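Local coordinates for protein lamina-associated polypeptide 2 isoforms alpha/zeta (Mus musculus, PDB 2V0X) that forms dimers through a largely helical domain with a coiled coil, as a component of the nuclear lamina that probably associates with lamin A and chromosomes, at residues E37-V42 with A172-V177; E44-Q49 with M179-M184; H7-L12 with R161-A166. The protein carries 2 engineered substitutions. All coordinates share one frame; numbering follows the deposited sequence. Where two conformers were deposited one is given.

Interaction 1. Residues E37-V42 with A172-V177; sequences ESILKV and AAFDEV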
ATOM      1  N   GLU B  37      17.823   6.309   4.806  1.00 68.61           N
ATOM      2  CA  GLU B  37      18.672   5.622   3.842  1.00 66.39           C
ATOM      3  C   GLU B  37      18.181   4.188   3.632  1.00 64.70           C
ATOM      4  O   GLU B  37      18.136   3.697   2.502  1.00 66.78           O
ATOM      5  CB  GLU B  37      20.120   5.612   4.349  1.00 70.09           C
ATOM      6  CG  GLU B  37      21.085   4.753   3.538  1.00 95.49           C
ATOM      7  CD  GLU B  37      22.359   4.431   4.304  1.00127.56           C
ATOM      8  OE1 GLU B  37      23.307   5.244   4.257  1.00149.46           O
ATOM      9  OE2 GLU B  37      22.410   3.364   4.956  1.00126.69           O
ATOM     10  N   SER B  38      17.814   3.521   4.723  1.00 60.00           N
ATOM     11  CA  SER B  38      17.325   2.148   4.656  1.00 54.65           C
ATOM     12  C   SER B  38      16.045   2.060   3.825  1.00 49.17           C
ATOM     13  O   SER B  38      15.900   1.153   3.004  1.00 48.92           O
ATOM     14  CB  SER B  38      17.080   1.605   6.065  1.00 58.79           C
ATOM     15  OG  SER B  38      18.239   1.756   6.867  1.00 66.71           O
ATOM     16  N   ILE B  39      15.134   3.008   4.037  1.00 46.10           N
ATOM     17  CA  ILE B  39      13.875   3.063   3.300  1.00 45.24           C
ATOM     18  C   ILE B  39      14.155   3.230   1.796  1.00 49.22           C
ATOM     19  O   ILE B  39      13.589   2.503   0.970  1.00 51.30           O
ATOM     20  CB  ILE B  39      12.969   4.203   3.837  1.00 39.10           C
ATOM     21  CG1 ILE B  39      12.548   3.885   5.277  1.00 29.19           C
ATOM     22  CG2 ILE B  39      11.734   4.385   2.968  1.00 35.74           C
ATOM     23  CD1 ILE B  39      11.654   4.927   5.885  1.00 39.49           C
ATOM     24  N   LEU B  40      15.071   4.135   1.451  1.00 49.48           N
ATOM     25  CA  LEU B  40      15.432   4.369   0.055  1.00 50.70           C
ATOM     26  C   LEU B  40      16.040   3.129  -0.594  1.00 52.21           C
ATOM     27  O   LEU B  40      15.759   2.831  -1.760  1.00 55.03           O
ATOM     28  CB  LEU B  40      16.409   5.536  -0.062  1.00 52.00           C
ATOM     29  CG  LEU B  40      15.815   6.930  -0.295  1.00 56.06           C
ATOM     30  CD1 LEU B  40      14.653   7.209   0.658  1.00 55.48           C
ATOM     31  CD2 LEU B  40      16.916   7.976  -0.142  1.00 57.71           C
ATOM     32  N   LYS B  41      16.879   2.415   0.155  1.00 51.98           N
ATOM     33  CA  LYS B  41      17.513   1.201  -0.344  1.00 53.55           C
ATOM     34  C   LYS B  41      16.467   0.168  -0.754  1.00 53.11           C
ATOM     35  O   LYS B  41      16.522  -0.364  -1.860  1.00 55.08           O
ATOM     36  CB  LYS B  41      18.436   0.577   0.711  1.00 60.39           C
ATOM     37  CG  LYS B  41      19.775   1.265   0.878  1.00 76.51           C
ATOM     38  CD  LYS B  41      20.629   0.533   1.908  1.00 89.75           C
ATOM     39  CE  LYS B  41      21.997   1.184   2.064  1.00 93.27           C
ATOM     40  NZ  LYS B  41      22.763   1.206   0.785  1.00 82.96           N
ATOM     41  N   VAL B  42      15.535  -0.134   0.150  1.00 48.73           N
ATOM     42  CA  VAL B  42      14.497  -1.109  -0.152  1.00 45.18           C
ATOM     43  C   VAL B  42      13.669  -0.717  -1.381  1.00 43.57           C
ATOM     44  O   VAL B  42      13.457  -1.548  -2.260  1.00 44.08           O
ATOM     45  CB  VAL B  42      13.603  -1.454   1.092  1.00 43.81           C
ATOM     46  CG1 VAL B  42      13.372  -0.245   1.941  1.00 43.96           C
ATOM     47  CG2 VAL B  42      12.269  -2.047   0.657  1.00 43.51           C
ATOM     48  N   ALA B 172       7.446  -4.441  10.524  1.00 27.60           N
ATOM     49  CA  ALA B 172       6.208  -4.337   9.751  1.00 26.37           C
ATOM     50  C   ALA B 172       6.236  -3.093   8.850  1.00 27.51           C
ATOM     51  O   ALA B 172       5.852  -3.153   7.674  1.00 30.68           O
ATOM     52  CB  ALA B 172       5.007  -4.292  10.677  1.00 25.80           C
ATOM     53  N   ALA B 173       6.734  -1.983   9.387  1.00 25.17           N
ATOM     54  CA  ALA B 173       6.819  -0.740   8.628  1.00 25.13           C
ATOM     55  C   ALA B 173       7.732  -0.918   7.394  1.00 27.85           C
ATOM     56  O   ALA B 173       7.449  -0.378   6.323  1.00 30.14           O
ATOM     57  CB  ALA B 173       7.325   0.396   9.530  1.00 25.03           C
ATOM     58  N   PHE B 174       8.827  -1.659   7.538  1.00 30.52           N
ATOM     59  CA  PHE B 174       9.705  -1.899   6.397  1.00 32.06           C
ATOM     60  C   PHE B 174       9.035  -2.826   5.372  1.00 30.57           C
ATOM     61  O   PHE B 174       9.211  -2.651   4.170  1.00 33.51           O
ATOM     62  CB  PHE B 174      11.076  -2.429   6.836  1.00 34.47           C
ATOM     63  CG  PHE B 174      12.011  -1.343   7.266  1.00 39.84           C
ATOM     64  CD1 PHE B 174      11.889  -0.762   8.529  1.00 43.47           C
ATOM     65  CD2 PHE B 174      12.928  -0.810   6.374  1.00 41.17           C
ATOM     66  CE1 PHE B 174      12.660   0.344   8.892  1.00 43.19           C
ATOM     67  CE2 PHE B 174      13.704   0.295   6.723  1.00 42.52           C
ATOM     68  CZ  PHE B 174      13.563   0.874   7.986  1.00 43.33           C
ATOM     69  N   ASP B 175       8.249  -3.789   5.843  1.00 24.86           N
ATOM     70  CA  ASP B 175       7.523  -4.679   4.934  1.00 23.86           C
ATOM     71  C   ASP B 175       6.432  -3.882   4.169  1.00 25.34           C
ATOM     72  O   ASP B 175       6.199  -4.123   2.984  1.00 26.27           O
ATOM     73  CB  ASP B 175       6.942  -5.864   5.709  1.00 25.86           C
ATOM     74  CG  ASP B 175       8.033  -6.859   6.159  1.00 33.18           C
ATOM     75  OD1 ASP B 175       9.096  -6.942   5.509  1.00 34.10           O
ATOM     76  OD2 ASP B 175       7.843  -7.547   7.172  1.00 34.66           O
ATOM     77  N   GLU B 176       5.811  -2.908   4.841  0.50 25.61           N
ATOM     78  CA  GLU B 176       4.778  -2.064   4.222  0.50 25.24           C
ATOM     79  C   GLU B 176       5.426  -1.222   3.121  0.50 25.08           C
ATOM     80  O   GLU B 176       4.878  -1.076   2.021  0.50 25.87           O
ATOM     81  CB  GLU B 176       4.134  -1.128   5.256  0.50 24.10           C
ATOM     82  CG  GLU B 176       3.490  -1.845   6.421  0.50 27.44           C
ATOM     83  CD  GLU B 176       2.865  -0.914   7.451  0.50 34.72           C
ATOM     84  OE1 GLU B 176       3.556  -0.004   7.957  0.50 41.26           O
ATOM     85  OE2 GLU B 176       1.682  -1.120   7.780  0.50 44.40           O
ATOM     86  N   VAL B 177       6.613  -0.705   3.418  1.00 23.87           N
ATOM     87  CA  VAL B 177       7.370   0.112   2.464  1.00 25.03           C
ATOM     88  C   VAL B 177       7.687  -0.751   1.225  1.00 25.30           C
ATOM     89  O   VAL B 177       7.566  -0.302   0.089  1.00 25.78           O
ATOM     90  CB  VAL B 177       8.705   0.634   3.110  1.00 25.03           C
ATOM     91  CG1 VAL B 177       9.664   1.218   2.030  1.00 24.53           C
ATOM     92  CG2 VAL B 177       8.405   1.732   4.142  1.00 24.15           C
TER

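Interaction 2. Residues E44-Q49 with M179-M184; sequences EEEWQQ and MSACAM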
ATOM      1  N   GLU B  44      14.559   1.222  -3.879  1.00 44.53           N
ATOM      2  CA  GLU B  44      15.433   1.092  -5.045  1.00 47.31           C
ATOM      3  C   GLU B  44      15.716  -0.362  -5.445  1.00 49.96           C
ATOM      4  O   GLU B  44      15.830  -0.668  -6.638  1.00 52.79           O
ATOM      5  CB  GLU B  44      16.744   1.838  -4.817  1.00 50.73           C
ATOM      6  CG  GLU B  44      17.652   1.887  -6.040  1.00 65.66           C
ATOM      7  CD  GLU B  44      19.022   2.468  -5.741  1.00 73.94           C
ATOM      8  OE1 GLU B  44      19.189   3.124  -4.685  1.00 59.29           O
ATOM      9  OE2 GLU B  44      19.939   2.264  -6.566  1.00 82.70           O
ATOM     10  N   GLU B  45      15.824  -1.254  -4.462  1.00 49.71           N
ATOM     11  CA  GLU B  45      16.072  -2.669  -4.735  1.00 49.99           C
ATOM     12  C   GLU B  45      14.907  -3.290  -5.489  1.00 50.80           C
ATOM     13  O   GLU B  45      15.116  -4.071  -6.422  1.00 54.37           O
ATOM     14  CB  GLU B  45      16.294  -3.457  -3.444  1.00 52.59           C
ATOM     15  CG  GLU B  45      17.609  -3.160  -2.743  1.00 87.14           C
ATOM     16  CD  GLU B  45      17.721  -3.857  -1.398  1.00117.05           C
ATOM     17  OE1 GLU B  45      17.690  -5.108  -1.366  1.00134.57           O
ATOM     18  OE2 GLU B  45      17.838  -3.154  -0.371  1.00117.40           O
ATOM     19  N   GLU B  46      13.685  -2.952  -5.082  1.00 46.92           N
ATOM     20  CA  GLU B  46      12.486  -3.483  -5.731  1.00 43.29           C
ATOM     21  C   GLU B  46      12.320  -2.919  -7.126  1.00 38.93           C
ATOM     22  O   GLU B  46      11.833  -3.595  -8.021  1.00 39.23           O
ATOM     23  CB  GLU B  46      11.224  -3.144  -4.928  1.00 43.61           C
ATOM     24  CG  GLU B  46      11.195  -3.717  -3.524  1.00 53.49           C
ATOM     25  CD  GLU B  46      11.281  -5.229  -3.497  1.00 60.50           C
ATOM     26  OE1 GLU B  46      10.592  -5.893  -4.307  1.00 70.68           O
ATOM     27  OE2 GLU B  46      12.033  -5.749  -2.651  1.00 66.76           O
ATOM     28  N   TRP B  47      12.741  -1.677  -7.309  1.00 33.94           N
ATOM     29  CA  TRP B  47      12.604  -1.006  -8.594  1.00 30.86           C
ATOM     30  C   TRP B  47      13.606  -1.421  -9.665  1.00 34.34           C
ATOM     31  O   TRP B  47      13.488  -1.000 -10.814  1.00 37.03           O
ATOM     32  CB  TRP B  47      12.621   0.501  -8.394  1.00 28.04           C
ATOM     33  CG  TRP B  47      11.371   1.013  -7.770  1.00 27.44           C
ATOM     34  CD1 TRP B  47      10.262   0.274  -7.405  1.00 27.52           C
ATOM     35  CD2 TRP B  47      11.065   2.376  -7.457  1.00 27.08           C
ATOM     36  NE1 TRP B  47       9.294   1.104  -6.887  1.00 27.64           N
ATOM     37  CE2 TRP B  47       9.757   2.397  -6.907  1.00 27.74           C
ATOM     38  CE3 TRP B  47      11.763   3.587  -7.595  1.00 25.96           C
ATOM     39  CZ2 TRP B  47       9.138   3.585  -6.491  1.00 28.31           C
ATOM     40  CZ3 TRP B  47      11.142   4.771  -7.187  1.00 25.91           C
ATOM     41  CH2 TRP B  47       9.844   4.761  -6.640  1.00 26.58           C
ATOM     42  N   GLN B  48      14.575  -2.253  -9.297  1.00 37.26           N
ATOM     43  CA  GLN B  48      15.579  -2.704 -10.251  1.00 41.35           C
ATOM     44  C   GLN B  48      14.967  -3.710 -11.219  1.00 42.25           C
ATOM     45  O   GLN B  48      15.454  -3.895 -12.331  1.00 43.17           O
ATOM     46  CB  GLN B  48      16.785  -3.323  -9.531  1.00 54.01           C
ATOM     47  CG  GLN B  48      17.568  -2.351  -8.651  1.00 61.51           C
ATOM     48  CD  GLN B  48      18.094  -1.146  -9.416  1.00 68.10           C
ATOM     49  OE1 GLN B  48      18.832  -1.290 -10.390  1.00 68.45           O
ATOM     50  NE2 GLN B  48      17.720   0.049  -8.972  1.00 70.67           N
ATOM     51  N   GLN B  49      13.858  -4.310 -10.810  1.00 41.97           N
ATOM     52  CA  GLN B  49      13.164  -5.296 -11.631  1.00 41.49           C
ATOM     53  C   GLN B  49      11.679  -5.104 -11.307  1.00 39.44           C
ATOM     54  O   GLN B  49      11.164  -5.747 -10.407  1.00 40.56           O
ATOM     55  CB  GLN B  49      13.645  -6.694 -11.220  1.00 48.20           C
ATOM     56  CG  GLN B  49      13.853  -7.678 -12.361  1.00 64.14           C
ATOM     57  CD  GLN B  49      12.564  -8.292 -12.851  1.00 87.68           C
ATOM     58  OE1 GLN B  49      12.143  -9.340 -12.366  1.00 89.08           O
ATOM     59  NE2 GLN B  49      11.935  -7.650 -13.826  1.00106.97           N
HETATM   60  N   MSE B 179       6.045  -3.518   0.120  1.00 27.08           N
HETATM   61  CA  MSE B 179       4.812  -3.767  -0.620  1.00 28.17           C
HETATM   62  C   MSE B 179       4.390  -2.545  -1.442  1.00 27.34           C
HETATM   63  O   MSE B 179       3.941  -2.687  -2.591  1.00 27.77           O
HETATM   64  CB  MSE B 179       3.680  -4.203   0.318  1.00 31.39           C
HETATM   65  CG  MSE B 179       3.871  -5.588   0.975  1.00 37.21           C
HETATM   66 SE   MSE B 179       4.467  -6.996  -0.274  1.00 45.29          SE
HETATM   67  CE  MSE B 179       3.250  -6.695  -1.682  1.00 46.49           C
ATOM     68  N   SER B 180       4.546  -1.351  -0.864  1.00 27.92           N
ATOM     69  CA  SER B 180       4.207  -0.102  -1.549  1.00 27.19           C
ATOM     70  C   SER B 180       5.114   0.117  -2.765  1.00 26.92           C
ATOM     71  O   SER B 180       4.654   0.568  -3.809  1.00 30.25           O
ATOM     72  CB  SER B 180       4.342   1.102  -0.599  1.00 30.55           C
ATOM     73  OG  SER B 180       3.362   1.067   0.429  1.00 38.90           O
ATOM     74  N   ALA B 181       6.393  -0.212  -2.618  1.00 23.97           N
ATOM     75  CA  ALA B 181       7.356  -0.051  -3.699  1.00 22.75           C
ATOM     76  C   ALA B 181       6.998  -0.978  -4.857  1.00 24.65           C
ATOM     77  O   ALA B 181       7.067  -0.571  -6.016  1.00 26.98           O
ATOM     78  CB  ALA B 181       8.788  -0.318  -3.212  1.00 22.14           C
ATOM     79  N   CYS B 182       6.532  -2.180  -4.535  1.00 29.27           N
ATOM     80  CA  CYS B 182       6.140  -3.164  -5.544  1.00 31.49           C
ATOM     81  C   CYS B 182       4.928  -2.653  -6.311  1.00 30.47           C
ATOM     82  O   CYS B 182       4.872  -2.758  -7.540  1.00 31.92           O
ATOM     83  CB  CYS B 182       5.809  -4.512  -4.884  1.00 33.26           C
ATOM     84  SG  CYS B 182       7.258  -5.466  -4.297  1.00 34.90           S
ATOM     85  N   ALA B 183       3.960  -2.101  -5.580  1.00 28.18           N
ATOM     86  CA  ALA B 183       2.744  -1.564  -6.180  1.00 26.94           C
ATOM     87  C   ALA B 183       3.103  -0.441  -7.150  1.00 29.33           C
ATOM     88  O   ALA B 183       2.579  -0.373  -8.254  1.00 32.92           O
ATOM     89  CB  ALA B 183       1.801  -1.044  -5.103  1.00 25.98           C
HETATM   90  N   MSE B 184       3.969   0.456  -6.698  1.00 29.97           N
HETATM   91  CA  MSE B 184       4.438   1.572  -7.505  1.00 30.61           C
HETATM   92  C   MSE B 184       5.177   1.045  -8.741  1.00 29.20           C
HETATM   93  O   MSE B 184       5.030   1.587  -9.829  1.00 30.62           O
HETATM   94  CB  MSE B 184       5.354   2.468  -6.660  1.00 33.63           C
HETATM   95  CG  MSE B 184       4.596   3.314  -5.623  1.00 38.07           C
HETATM   96 SE   MSE B 184       5.696   3.788  -4.090  1.00 41.48          SE
HETATM   97  CE  MSE B 184       6.435   5.449  -4.722  1.00 39.81           C
TER

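Interaction 3. Residues H7-L12 with R161-A166; sequences HSLTTL and RTYDAA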
ATOM      1  N   HIS B   7      17.463  -4.139  33.194  1.00120.65           N
ATOM      2  CA  HIS B   7      17.269  -3.128  32.156  1.00120.51           C
ATOM      3  C   HIS B   7      17.769  -3.613  30.796  1.00117.47           C
ATOM      4  O   HIS B   7      17.675  -2.902  29.794  1.00117.61           O
ATOM      5  CB  HIS B   7      17.961  -1.811  32.545  1.00121.98           C
ATOM      6  CG  HIS B   7      19.450  -1.917  32.681  1.00123.54           C
ATOM      7  ND1 HIS B   7      20.323  -1.279  31.826  1.00123.95           N
ATOM      8  CD2 HIS B   7      20.222  -2.581  33.576  1.00123.95           C
ATOM      9  CE1 HIS B   7      21.566  -1.546  32.184  1.00123.89           C
ATOM     10  NE2 HIS B   7      21.532  -2.334  33.245  1.00123.90           N
ATOM     11  N   SER B   8      18.311  -4.825  30.775  1.00112.31           N
ATOM     12  CA  SER B   8      18.822  -5.419  29.548  1.00106.58           C
ATOM     13  C   SER B   8      17.641  -5.930  28.722  1.00102.60           C
ATOM     14  O   SER B   8      17.121  -7.021  28.977  1.00103.23           O
ATOM     15  CB  SER B   8      19.780  -6.568  29.885  1.00103.25           C
ATOM     16  OG  SER B   8      20.363  -7.127  28.719  1.00 99.94           O
ATOM     17  N   LEU B   9      17.176  -5.104  27.786  1.00 97.13           N
ATOM     18  CA  LEU B   9      16.059  -5.470  26.922  1.00 92.79           C
ATOM     19  C   LEU B   9      16.592  -6.077  25.633  1.00 92.22           C
ATOM     20  O   LEU B   9      17.617  -5.636  25.107  1.00 91.62           O
ATOM     21  CB  LEU B   9      15.187  -4.250  26.614  1.00 89.72           C
ATOM     22  CG  LEU B   9      14.547  -3.543  27.813  1.00 84.75           C
ATOM     23  CD1 LEU B   9      13.589  -2.476  27.324  1.00 81.64           C
ATOM     24  CD2 LEU B   9      13.817  -4.542  28.694  1.00 83.66           C
ATOM     25  N   THR B  10      15.907  -7.101  25.134  1.00 91.81           N
ATOM     26  CA  THR B  10      16.331  -7.773  23.911  1.00 89.99           C
ATOM     27  C   THR B  10      15.155  -8.214  23.040  1.00 79.15           C
ATOM     28  O   THR B  10      14.023  -8.331  23.514  1.00 75.84           O
ATOM     29  CB  THR B  10      17.222  -9.006  24.229  1.00101.83           C
ATOM     30  OG1 THR B  10      16.677  -9.728  25.341  1.00105.80           O
ATOM     31  CG2 THR B  10      18.651  -8.582  24.546  1.00102.45           C
ATOM     32  N   THR B  11      15.428  -8.420  21.756  1.00 78.94           N
ATOM     33  CA  THR B  11      14.419  -8.865  20.801  1.00 81.81           C
ATOM     34  C   THR B  11      15.032  -9.907  19.878  1.00 87.70           C
ATOM     35  O   THR B  11      16.141  -9.726  19.374  1.00 86.56           O
ATOM     36  CB  THR B  11      13.881  -7.697  19.938  1.00 79.90           C
ATOM     37  OG1 THR B  11      14.975  -6.946  19.402  1.00 83.34           O
ATOM     38  CG2 THR B  11      13.010  -6.788  20.753  1.00 83.13           C
ATOM     39  N   LEU B  12      14.329 -11.016  19.688  1.00 91.75           N
ATOM     40  CA  LEU B  12      14.816 -12.077  18.817  1.00 93.28           C
ATOM     41  C   LEU B  12      14.692 -11.625  17.357  1.00 94.75           C
ATOM     42  O   LEU B  12      13.713 -11.929  16.673  1.00 96.53           O
ATOM     43  CB  LEU B  12      14.054 -13.390  19.076  1.00 93.08           C
ATOM     44  CG  LEU B  12      12.568 -13.555  18.730  1.00 93.94           C
ATOM     45  CD1 LEU B  12      12.145 -14.970  19.047  1.00 93.86           C
ATOM     46  CD2 LEU B  12      11.694 -12.564  19.476  1.00 95.11           C
ATOM     47  N   ARG B 161       8.453  -6.960  26.892  1.00 30.50           N
ATOM     48  CA  ARG B 161       7.476  -7.355  25.902  1.00 30.37           C
ATOM     49  C   ARG B 161       7.144  -6.150  24.975  1.00 33.16           C
ATOM     50  O   ARG B 161       7.103  -6.293  23.743  1.00 35.50           O
ATOM     51  CB  ARG B 161       6.233  -7.867  26.635  1.00 31.90           C
ATOM     52  CG  ARG B 161       5.264  -8.674  25.786  1.00 45.06           C
ATOM     53  CD  ARG B 161       3.960  -8.915  26.547  1.00 57.86           C
ATOM     54  NE  ARG B 161       4.194  -9.527  27.854  1.00 81.13           N
ATOM     55  CZ  ARG B 161       3.347  -9.464  28.879  1.00 79.74           C
ATOM     56  NH1 ARG B 161       2.198  -8.811  28.761  1.00 77.49           N
ATOM     57  NH2 ARG B 161       3.645 -10.066  30.025  1.00 65.50           N
ATOM     58  N   THR B 162       6.979  -4.960  25.555  1.00 31.23           N
ATOM     59  CA  THR B 162       6.680  -3.772  24.756  1.00 28.82           C
ATOM     60  C   THR B 162       7.845  -3.451  23.823  1.00 30.41           C
ATOM     61  O   THR B 162       7.653  -2.934  22.718  1.00 29.82           O
ATOM     62  CB  THR B 162       6.362  -2.531  25.637  1.00 28.77           C
ATOM     63  OG1 THR B 162       7.530  -2.121  26.361  1.00 39.94           O
ATOM     64  CG2 THR B 162       5.243  -2.860  26.614  1.00 23.80           C
ATOM     65  N   TYR B 163       9.054  -3.756  24.284  1.00 31.25           N
ATOM     66  CA  TYR B 163      10.265  -3.517  23.507  1.00 32.29           C
ATOM     67  C   TYR B 163      10.236  -4.370  22.215  1.00 34.43           C
ATOM     68  O   TYR B 163      10.565  -3.887  21.125  1.00 38.48           O
ATOM     69  CB  TYR B 163      11.493  -3.870  24.354  1.00 33.49           C
ATOM     70  CG  TYR B 163      12.805  -3.495  23.714  1.00 36.14           C
ATOM     71  CD1 TYR B 163      13.282  -2.188  23.779  1.00 38.57           C
ATOM     72  CD2 TYR B 163      13.568  -4.441  23.037  1.00 38.04           C
ATOM     73  CE1 TYR B 163      14.481  -1.826  23.188  1.00 42.34           C
ATOM     74  CE2 TYR B 163      14.776  -4.087  22.436  1.00 43.21           C
ATOM     75  CZ  TYR B 163      15.223  -2.775  22.518  1.00 44.57           C
ATOM     76  OH  TYR B 163      16.409  -2.408  21.920  1.00 50.20           O
ATOM     77  N   ASP B 164       9.835  -5.629  22.358  1.00 32.15           N
ATOM     78  CA  ASP B 164       9.729  -6.558  21.242  1.00 32.18           C
ATOM     79  C   ASP B 164       8.635  -6.087  20.274  1.00 30.19           C
ATOM     80  O   ASP B 164       8.847  -6.014  19.069  1.00 31.54           O
ATOM     81  CB  ASP B 164       9.402  -7.970  21.755  1.00 40.20           C
ATOM     82  CG  ASP B 164       9.297  -8.989  20.635  1.00 50.56           C
ATOM     83  OD1 ASP B 164       8.279  -9.714  20.578  1.00 46.72           O
ATOM     84  OD2 ASP B 164      10.236  -9.068  19.817  1.00 61.25           O
ATOM     85  N   ALA B 165       7.475  -5.753  20.817  1.00 27.94           N
ATOM     86  CA  ALA B 165       6.371  -5.249  20.000  1.00 28.86           C
ATOM     87  C   ALA B 165       6.817  -4.029  19.165  1.00 32.03           C
ATOM     88  O   ALA B 165       6.439  -3.903  17.993  1.00 35.71           O
ATOM     89  CB  ALA B 165       5.173  -4.895  20.886  1.00 27.48           C
ATOM     90  N   ALA B 166       7.650  -3.159  19.746  1.00 30.61           N
ATOM     91  CA  ALA B 166       8.136  -1.970  19.029  1.00 27.28           C
ATOM     92  C   ALA B 166       9.058  -2.361  17.877  1.00 30.10           C
ATOM     93  O   ALA B 166       8.987  -1.768  16.802  1.00 34.13           O
ATOM     94  CB  ALA B 166       8.853  -0.983  19.978  1.00 25.21           C
TER

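Interaction 1. Residues E37-V42 with A172-V177
Phe174 and Val177, one helical turn apart on 172-177, meet Ile39, Val42 and the CB of Ser38 on 37-42. The Phe174 side chain leaves its helix at the flank and brings the end of its ring up to helix 35-46: with CG beside its own backbone N (chi1 -82°), the ring spans the gap and its far side, CE2 and CZ, does the touching. Ser38 CB sits at the ring's edge, near its plane, 3.7 Å from Phe174 CE2, and Ile39 CG1 comes in obliquely at 4.0 Å from the same CE2. A serine suits this place because its small side chain lets the ring edge come close; its hydroxyl is hydrogen-bonded to Pro34 O, so CB is what faces the ring. Val177 fills the other half of the contact with its CG1 methyl. Anti to the backbone N, Val177 CG1 lies 3.9 Å from Ile39 CG2 and 4.0 Å from Val42 CG1. Beta-branched residues serve well here, since their methyl groups start directly at CB and stay close to the helix surface. Ile39 divides its work, giving CG1 to the ring and CG2 to the valine. No hydrogen bond joins the two segments, so what holds them together is apolar burial and the fit of the side chains. The short segments run roughly in the same direction, their axes 10.2 Å apart and crossing at -39°. Leu35 and Val43 of helix 35-46 extend the same face, touching Phe174 and Val177, whereas Ala172 and Glu176 look to Ile123 on helix 100-146. Ala125 and Leu121 of the second subunit pack on Ile39 and Val177.

Interaction 2. Residues E44-Q49 with M179-M184
With CG set opposite its carbonyl carbon (chi1 -72°) and chi2 close to -1°, the indole of Trp47 is brought edge-on to Ala181 and Met184. Trp47 NE1 donates to Ala181 O over 2.9 Å with an N-H...O angle of 153°. The oxygen lies in the indole plane, while the donor is tilted from the plane of the carbonyl. Further along the same edge, Trp47 CZ2 meets Met184 CE at 3.7 Å, the bend at chi3 turning this methyl of the selenomethionine to the ring. Tryptophan suits the site because one flat group supplies both a polar N-H and a broad apolar rim. Replacing it with a phenylalanine would probably cost Ala181 O this donor and leave a gap beside Met184. Glu46 CB lies 4.1 Å from Ala181 CB, and the bend at chi2 brings Glu46 OE1 to 3.4 Å from Cys182 SG; that oxygen's salt bridge is to Arg52. Phe214 meets the indole ring from the C-terminal part of the chain. On its other sides helix 152-196 is flanked by helix 100-146, where Ala116 touches Met179 and Ala183, and Tyr114 of the second subunit packs on both Trp47 and Met184.

Interaction 3. Residues H7-L12 with R161-A166
One face of the Tyr163 ring carries Leu9, whose CB stands almost straight above the ring centre, 3.9 Å from the centroid and 12° off the normal, a CH-pi contact. Leu9 CD1 lies past the rim on the CD1 side, 3.6 Å from Tyr163 CD1. Thr11 approaches obliquely, its CG2 methyl 3.3 Å from Tyr163 CD2 and equally near Asp164 CA, a tight fit between the ring and the helix backbone. Tyr163 reaches the extended N-terminal chain because its CG points anti to the backbone N (chi1 -173°), carrying the ring out from the helix. A threonine suits this notch since its methyl turns inward while OG1 makes a weak hydrogen bond to Gly13 O. At the margin Leu12 CD2 lies 3.8 Å from Asp164 OD2. Just outside, Thr10 N makes a weak hydrogen bond to Asn160, while Ile138 of the second subunit packs on Leu9 and Ser139 of that subunit on Tyr163. The contact is mostly carbon against ring and methyl against backbone, with the Asp164 carboxylate at the margin and no hydrogen bond or salt bridge between the segments, so dispersion and shape are likely to hold the chain here more than directional bonds.

From the N terminus, the extended chain 7-12 comes first; after it residues 14-33 are not modelled, and helix 35-46 and the turn after it then supply 37-42 and 44-49. All three find their partners on one long helix, 152-196, in the same order: 161-166, 172-177, 179-184. Interaction 3 therefore closes a loop of 148 residues and interactions 1 and 2 loops of 129 each; every pair crosses and none nests. Interactions 1 and 2 adjoin, their centres about 10 Å apart, whereas the centre of interaction 3 lies about 21 Å from that of interaction 1. Together they tie the N-terminal region along helix 152-196, and each also touches the second subunit.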